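Local coordinates for protein ferredoxin (Thauera aromatica, PDB 1RGV) that carries electrons on two [4Fe-4S] clusters and probably serves as the electron donor to 4-hydroxybenzoyl-CoA reductase, at residues A1-T9 / A55-E66. Numbering follows the deposited sequence.
Sequences ALYINDDCT and ADCIPDNPDYRE. With SF4 (iron/sulfur cluster), chain B.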
ATOM      1  N   ALA A   1      -3.764   6.550   3.163  1.00 35.20           N
ATOM      2  CA  ALA A   1      -2.854   5.575   2.493  1.00 34.88           C
ATOM      3  C   ALA A   1      -1.767   5.113   3.449  1.00 34.73           C
ATOM      4  O   ALA A   1      -1.603   5.663   4.539  1.00 35.32           O
ATOM      5  CB  ALA A   1      -2.216   6.213   1.254  1.00 34.31           C
ATOM      6  N   LEU A   2      -1.023   4.095   3.036  1.00 34.58           N
ATOM      7  CA  LEU A   2       0.061   3.570   3.852  1.00 35.02           C
ATOM      8  C   LEU A   2       1.379   3.985   3.216  1.00 35.55           C
ATOM      9  O   LEU A   2       1.398   4.588   2.144  1.00 36.31           O
ATOM     10  CB  LEU A   2      -0.013   2.040   3.925  1.00 34.48           C
ATOM     11  CG  LEU A   2      -1.340   1.431   4.388  1.00 33.89           C
ATOM     12  CD1 LEU A   2      -1.177  -0.067   4.576  1.00 32.03           C
ATOM     13  CD2 LEU A   2      -1.776   2.085   5.690  1.00 33.68           C
ATOM     14  N   TYR A   3       2.480   3.675   3.886  1.00 35.83           N
ATOM     15  CA  TYR A   3       3.794   4.004   3.363  1.00 36.03           C
ATOM     16  C   TYR A   3       4.781   3.017   3.972  1.00 36.81           C
ATOM     17  O   TYR A   3       4.451   2.334   4.941  1.00 37.49           O
ATOM     18  CB  TYR A   3       4.149   5.452   3.701  1.00 35.19           C
ATOM     19  CG  TYR A   3       4.855   5.659   5.012  1.00 36.24           C
ATOM     20  CD1 TYR A   3       6.234   5.857   5.051  1.00 37.06           C
ATOM     21  CD2 TYR A   3       4.147   5.693   6.213  1.00 36.96           C
ATOM     22  CE1 TYR A   3       6.894   6.093   6.252  1.00 38.45           C
ATOM     23  CE2 TYR A   3       4.797   5.930   7.425  1.00 37.94           C
ATOM     24  CZ  TYR A   3       6.172   6.131   7.438  1.00 39.10           C
ATOM     25  OH  TYR A   3       6.831   6.381   8.626  1.00 40.21           O
ATOM     26  N   ILE A   4       5.981   2.928   3.408  1.00 37.27           N
ATOM     27  CA  ILE A   4       6.965   1.975   3.908  1.00 37.52           C
ATOM     28  C   ILE A   4       8.110   2.558   4.746  1.00 40.21           C
ATOM     29  O   ILE A   4       8.750   3.541   4.364  1.00 39.32           O
ATOM     30  CB  ILE A   4       7.540   1.160   2.734  1.00 34.90           C
ATOM     31  CG1 ILE A   4       6.388   0.445   2.013  1.00 31.69           C
ATOM     32  CG2 ILE A   4       8.586   0.173   3.237  1.00 33.75           C
ATOM     33  CD1 ILE A   4       6.779  -0.217   0.707  1.00 28.81           C
ATOM     34  N   ASN A   5       8.336   1.925   5.899  1.00 43.46           N
ATOM     35  CA  ASN A   5       9.384   2.291   6.852  1.00 46.08           C
ATOM     36  C   ASN A   5      10.752   2.181   6.228  1.00 47.66           C
ATOM     37  O   ASN A   5      10.892   1.860   5.050  1.00 48.54           O
ATOM     38  CB  ASN A   5       9.387   1.342   8.050  1.00 47.17           C
ATOM     39  CG  ASN A   5       8.627   1.880   9.220  1.00 49.38           C
ATOM     40  OD1 ASN A   5       8.250   3.052   9.240  1.00 51.54           O
ATOM     41  ND2 ASN A   5       8.403   1.031  10.222  1.00 49.81           N
ATOM     42  N   ASP A   6      11.764   2.423   7.050  1.00 49.04           N
ATOM     43  CA  ASP A   6      13.134   2.311   6.605  1.00 49.62           C
ATOM     44  C   ASP A   6      13.614   0.932   7.047  1.00 48.99           C
ATOM     45  O   ASP A   6      14.749   0.539   6.785  1.00 49.03           O
ATOM     46  CB  ASP A   6      13.994   3.400   7.235  1.00 52.20           C
ATOM     47  CG  ASP A   6      15.124   3.831   6.323  1.00 56.75           C
ATOM     48  OD1 ASP A   6      15.870   2.951   5.827  1.00 58.25           O
ATOM     49  OD2 ASP A   6      15.265   5.054   6.098  1.00 59.73           O
ATOM     50  N   ASP A   7      12.737   0.199   7.726  1.00 48.28           N
ATOM     51  CA  ASP A   7      13.072  -1.145   8.175  1.00 47.85           C
ATOM     52  C   ASP A   7      12.823  -2.124   7.038  1.00 47.59           C
ATOM     53  O   ASP A   7      13.027  -3.331   7.180  1.00 48.34           O
ATOM     54  CB  ASP A   7      12.234  -1.550   9.389  1.00 47.26           C
ATOM     55  CG  ASP A   7      12.616  -0.790  10.641  1.00 47.05           C
ATOM     56  OD1 ASP A   7      13.775  -0.326  10.728  1.00 46.68           O
ATOM     57  OD2 ASP A   7      11.763  -0.669  11.542  1.00 47.53           O
ATOM     58  N   CYS A   8      12.370  -1.597   5.907  1.00 46.51           N
ATOM     59  CA  CYS A   8      12.112  -2.432   4.751  1.00 45.35           C
ATOM     60  C   CYS A   8      13.382  -3.229   4.451  1.00 44.98           C
ATOM     61  O   CYS A   8      14.489  -2.695   4.519  1.00 44.26           O
ATOM     62  CB  CYS A   8      11.735  -1.556   3.556  1.00 45.36           C
ATOM     63  SG  CYS A   8      11.496  -2.456   2.013  1.00 43.76           S
ATOM     64  N   THR A   9      13.216  -4.510   4.132  1.00 44.79           N
ATOM     65  CA  THR A   9      14.345  -5.385   3.825  1.00 44.08           C
ATOM     66  C   THR A   9      14.458  -5.591   2.317  1.00 43.37           C
ATOM     67  O   THR A   9      15.397  -6.221   1.827  1.00 43.74           O
ATOM     68  CB  THR A   9      14.174  -6.758   4.530  1.00 44.88           C
ATOM     69  OG1 THR A   9      14.265  -6.570   5.948  1.00 45.37           O
ATOM     70  CG2 THR A   9      15.249  -7.747   4.092  1.00 45.80           C
ATOM     71  N   ALA A  55       9.192  -7.550   7.794  1.00 43.14           N
ATOM     72  CA  ALA A  55       9.759  -6.446   8.560  1.00 43.59           C
ATOM     73  C   ALA A  55       8.721  -5.619   9.311  1.00 44.06           C
ATOM     74  O   ALA A  55       9.080  -4.754  10.112  1.00 43.64           O
ATOM     75  CB  ALA A  55      10.571  -5.541   7.641  1.00 43.97           C
ATOM     76  N   ASP A  56       7.441  -5.885   9.058  1.00 44.85           N
ATOM     77  CA  ASP A  56       6.371  -5.138   9.720  1.00 45.32           C
ATOM     78  C   ASP A  56       6.706  -3.651   9.558  1.00 44.09           C
ATOM     79  O   ASP A  56       6.848  -2.921  10.542  1.00 43.73           O
ATOM     80  CB  ASP A  56       6.334  -5.511  11.206  1.00 47.87           C
ATOM     81  CG  ASP A  56       5.083  -5.015  11.907  1.00 50.68           C
ATOM     82  OD1 ASP A  56       4.792  -3.800  11.849  1.00 51.40           O
ATOM     83  OD2 ASP A  56       4.390  -5.850  12.527  1.00 53.66           O
ATOM     84  N   CYS A  57       6.825  -3.207   8.309  1.00 42.40           N
ATOM     85  CA  CYS A  57       7.197  -1.822   8.025  1.00 41.47           C
ATOM     86  C   CYS A  57       6.255  -1.042   7.107  1.00 40.49           C
ATOM     87  O   CYS A  57       6.710  -0.233   6.299  1.00 38.93           O
ATOM     88  CB  CYS A  57       8.603  -1.804   7.424  1.00 41.82           C
ATOM     89  SG  CYS A  57       8.786  -2.882   5.971  1.00 38.97           S
ATOM     90  N   ILE A  58       4.951  -1.272   7.241  1.00 39.71           N
ATOM     91  CA  ILE A  58       3.970  -0.589   6.401  1.00 38.31           C
ATOM     92  C   ILE A  58       2.916   0.124   7.255  1.00 37.54           C
ATOM     93  O   ILE A  58       1.739  -0.252   7.267  1.00 36.97           O
ATOM     94  CB  ILE A  58       3.272  -1.595   5.456  1.00 38.33           C
ATOM     95  CG1 ILE A  58       4.318  -2.494   4.792  1.00 38.72           C
ATOM     96  CG2 ILE A  58       2.492  -0.852   4.383  1.00 37.73           C
ATOM     97  CD1 ILE A  58       3.725  -3.615   3.961  1.00 39.91           C
ATOM     98  N   PRO A  59       3.332   1.170   7.983  1.00 36.73           N
ATOM     99  CA  PRO A  59       2.424   1.936   8.842  1.00 36.90           C
ATOM    100  C   PRO A  59       1.470   2.842   8.066  1.00 37.65           C
ATOM    101  O   PRO A  59       1.580   2.972   6.845  1.00 37.11           O
ATOM    102  CB  PRO A  59       3.385   2.727   9.720  1.00 35.99           C
ATOM    103  CG  PRO A  59       4.529   2.981   8.792  1.00 34.88           C
ATOM    104  CD  PRO A  59       4.719   1.645   8.130  1.00 34.90           C
ATOM    105  N   ASP A  60       0.530   3.456   8.782  1.00 38.42           N
ATOM    106  CA  ASP A  60      -0.428   4.362   8.160  1.00 39.00           C
ATOM    107  C   ASP A  60       0.294   5.679   7.932  1.00 39.11           C
ATOM    108  O   ASP A  60       1.013   6.148   8.809  1.00 38.86           O
ATOM    109  CB  ASP A  60      -1.636   4.604   9.071  1.00 41.16           C
ATOM    110  CG  ASP A  60      -2.335   3.318   9.483  1.00 43.72           C
ATOM    111  OD1 ASP A  60      -2.455   2.399   8.648  1.00 46.71           O
ATOM    112  OD2 ASP A  60      -2.785   3.232  10.646  1.00 45.19           O
ATOM    113  N   ASN A  61       0.112   6.275   6.759  1.00 39.54           N
ATOM    114  CA  ASN A  61       0.766   7.541   6.456  1.00 39.78           C
ATOM    115  C   ASN A  61      -0.027   8.718   7.021  1.00 40.40           C
ATOM    116  O   ASN A  61      -1.057   9.110   6.465  1.00 40.08           O
ATOM    117  CB  ASN A  61       0.912   7.722   4.948  1.00 39.43           C
ATOM    118  CG  ASN A  61       1.825   8.873   4.596  1.00 39.51           C
ATOM    119  OD1 ASN A  61       1.835   9.898   5.276  1.00 39.42           O
ATOM    120  ND2 ASN A  61       2.597   8.716   3.526  1.00 39.76           N
ATOM    121  N   PRO A  62       0.450   9.309   8.129  1.00 40.34           N
ATOM    122  CA  PRO A  62      -0.252  10.442   8.734  1.00 41.15           C
ATOM    123  C   PRO A  62      -0.474  11.609   7.767  1.00 43.24           C
ATOM    124  O   PRO A  62      -1.332  12.460   8.007  1.00 44.07           O
ATOM    125  CB  PRO A  62       0.646  10.810   9.914  1.00 39.90           C
ATOM    126  CG  PRO A  62       2.000  10.387   9.463  1.00 38.36           C
ATOM    127  CD  PRO A  62       1.729   9.058   8.817  1.00 39.08           C
ATOM    128  N   ASP A  63       0.296  11.641   6.680  1.00 44.63           N
ATOM    129  CA  ASP A  63       0.175  12.695   5.674  1.00 46.74           C
ATOM    130  C   ASP A  63      -1.059  12.443   4.817  1.00 48.93           C
ATOM    131  O   ASP A  63      -1.501  13.320   4.075  1.00 49.45           O
ATOM    132  CB  ASP A  63       1.407  12.720   4.767  1.00 47.38           C
ATOM    133  CG  ASP A  63       2.669  13.129   5.498  1.00 48.68           C
ATOM    134  OD1 ASP A  63       2.895  12.621   6.617  1.00 50.91           O
ATOM    135  OD2 ASP A  63       3.444  13.947   4.947  1.00 47.77           O
ATOM    136  N   TYR A  64      -1.606  11.235   4.910  1.00 51.11           N
ATOM    137  CA  TYR A  64      -2.791  10.879   4.139  1.00 52.31           C
ATOM    138  C   TYR A  64      -3.793  10.073   4.951  1.00 53.88           C
ATOM    139  O   TYR A  64      -3.935   8.868   4.742  1.00 53.79           O
ATOM    140  CB  TYR A  64      -2.407  10.070   2.896  1.00 51.61           C
ATOM    141  CG  TYR A  64      -1.485  10.786   1.943  1.00 50.30           C
ATOM    142  CD1 TYR A  64      -0.115  10.859   2.189  1.00 49.46           C
ATOM    143  CD2 TYR A  64      -1.981  11.395   0.791  1.00 49.66           C
ATOM    144  CE1 TYR A  64       0.737  11.521   1.309  1.00 49.24           C
ATOM    145  CE2 TYR A  64      -1.140  12.060  -0.095  1.00 48.50           C
ATOM    146  CZ  TYR A  64       0.214  12.120   0.171  1.00 48.77           C
ATOM    147  OH  TYR A  64       1.044  12.795  -0.690  1.00 49.10           O
ATOM    148  N   ARG A  65      -4.486  10.732   5.873  1.00 56.12           N
ATOM    149  CA  ARG A  65      -5.489  10.053   6.683  1.00 58.87           C
ATOM    150  C   ARG A  65      -6.825  10.151   5.952  1.00 59.84           C
ATOM    151  O   ARG A  65      -7.693  10.944   6.315  1.00 60.22           O
ATOM    152  CB  ARG A  65      -5.598  10.707   8.052  1.00 59.91           C
ATOM    153  CG  ARG A  65      -4.273  10.859   8.755  1.00 63.96           C
ATOM    154  CD  ARG A  65      -4.455  11.675  10.016  1.00 68.08           C
ATOM    155  NE  ARG A  65      -3.188  12.125  10.579  1.00 71.19           N
ATOM    156  CZ  ARG A  65      -3.095  12.958  11.610  1.00 73.51           C
ATOM    157  NH1 ARG A  65      -4.198  13.424  12.184  1.00 74.95           N
ATOM    158  NH2 ARG A  65      -1.905  13.326  12.065  1.00 74.26           N
ATOM    159  N   GLU A  66      -6.975   9.336   4.916  1.00 61.10           N
ATOM    160  CA  GLU A  66      -8.182   9.328   4.103  1.00 62.70           C
ATOM    161  C   GLU A  66      -9.334   8.547   4.728  1.00 64.39           C
ATOM    162  O   GLU A  66      -9.150   7.803   5.694  1.00 64.75           O
ATOM    163  CB  GLU A  66      -7.847   8.756   2.729  1.00 61.67           C
ATOM    164  CG  GLU A  66      -6.778   9.559   2.012  1.00 61.51           C
ATOM    165  CD  GLU A  66      -6.069   8.766   0.940  1.00 61.20           C
ATOM    166  OE1 GLU A  66      -5.306   7.844   1.296  1.00 60.64           O
ATOM    167  OE2 GLU A  66      -6.275   9.061  -0.255  1.00 61.72           O
TER
HETATM  168 FE1  SF4 B 101       7.911  -5.629   3.784  1.00 43.07          FE
HETATM  169 FE2  SF4 B 101       7.624  -5.134   1.005  1.00 42.66          FE
HETATM  170 FE3  SF4 B 101       9.673  -4.080   2.469  1.00 43.33          FE
HETATM  171 FE4  SF4 B 101       9.538  -6.808   1.945  1.00 44.81          FE
HETATM  172  S1  SF4 B 101       9.782  -5.028   0.383  1.00 42.92           S
HETATM  173  S2  SF4 B 101      10.093  -5.781   3.671  1.00 43.64           S
HETATM  174  S3  SF4 B 101       7.326  -7.069   1.949  1.00 43.24           S
HETATM  175  S4  SF4 B 101       7.615  -3.593   2.712  1.00 43.03           S
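The side chains of Tyr3 and Pro59 cross obliquely, CE2 of the tyrosine 3.3 Å from CG of the proline, while the Asn61 amide stands beside CB of Tyr3, its plane turned 56° from the ring. The ring is brought there by CG of Tyr3 lying between the backbone N and the carbonyl carbon (chi1 89°). On the cluster-facing side, Leu2 crosses Ile58 at about a right angle, CD1 against CG2 at 3.8 Å, and CG2 of Ile4 lies 4.1 Å from SG of Cys57. Asp60 runs alongside Leu2, but its carboxylate is claimed by Arg50. The two extended segments run antiparallel, bridged once at Leu2 and Asp60, and are tied by Asn61 N to Ala1 O, Tyr3 N to Pro59 O (3.2 Å) and Asn5 N to Cys57 O (2.7 Å). Without the ring, as with an alanine here, Pro59 CG would probably lose its aromatic neighbour and a gap would open beside it. Cys8 SG binds an iron at 2.5 Å, whereas Cys57 SG is no ligand and lies 3.5 Å from sulfide S4. The terminal amine of Ala1 forms a salt bridge with Glu66 OE1 (2.7 Å), whose other oxygen pairs with Lys74, and also bonds Glu39; charge is thus likely to fix the N-terminus, while apolar side chains line the clusters.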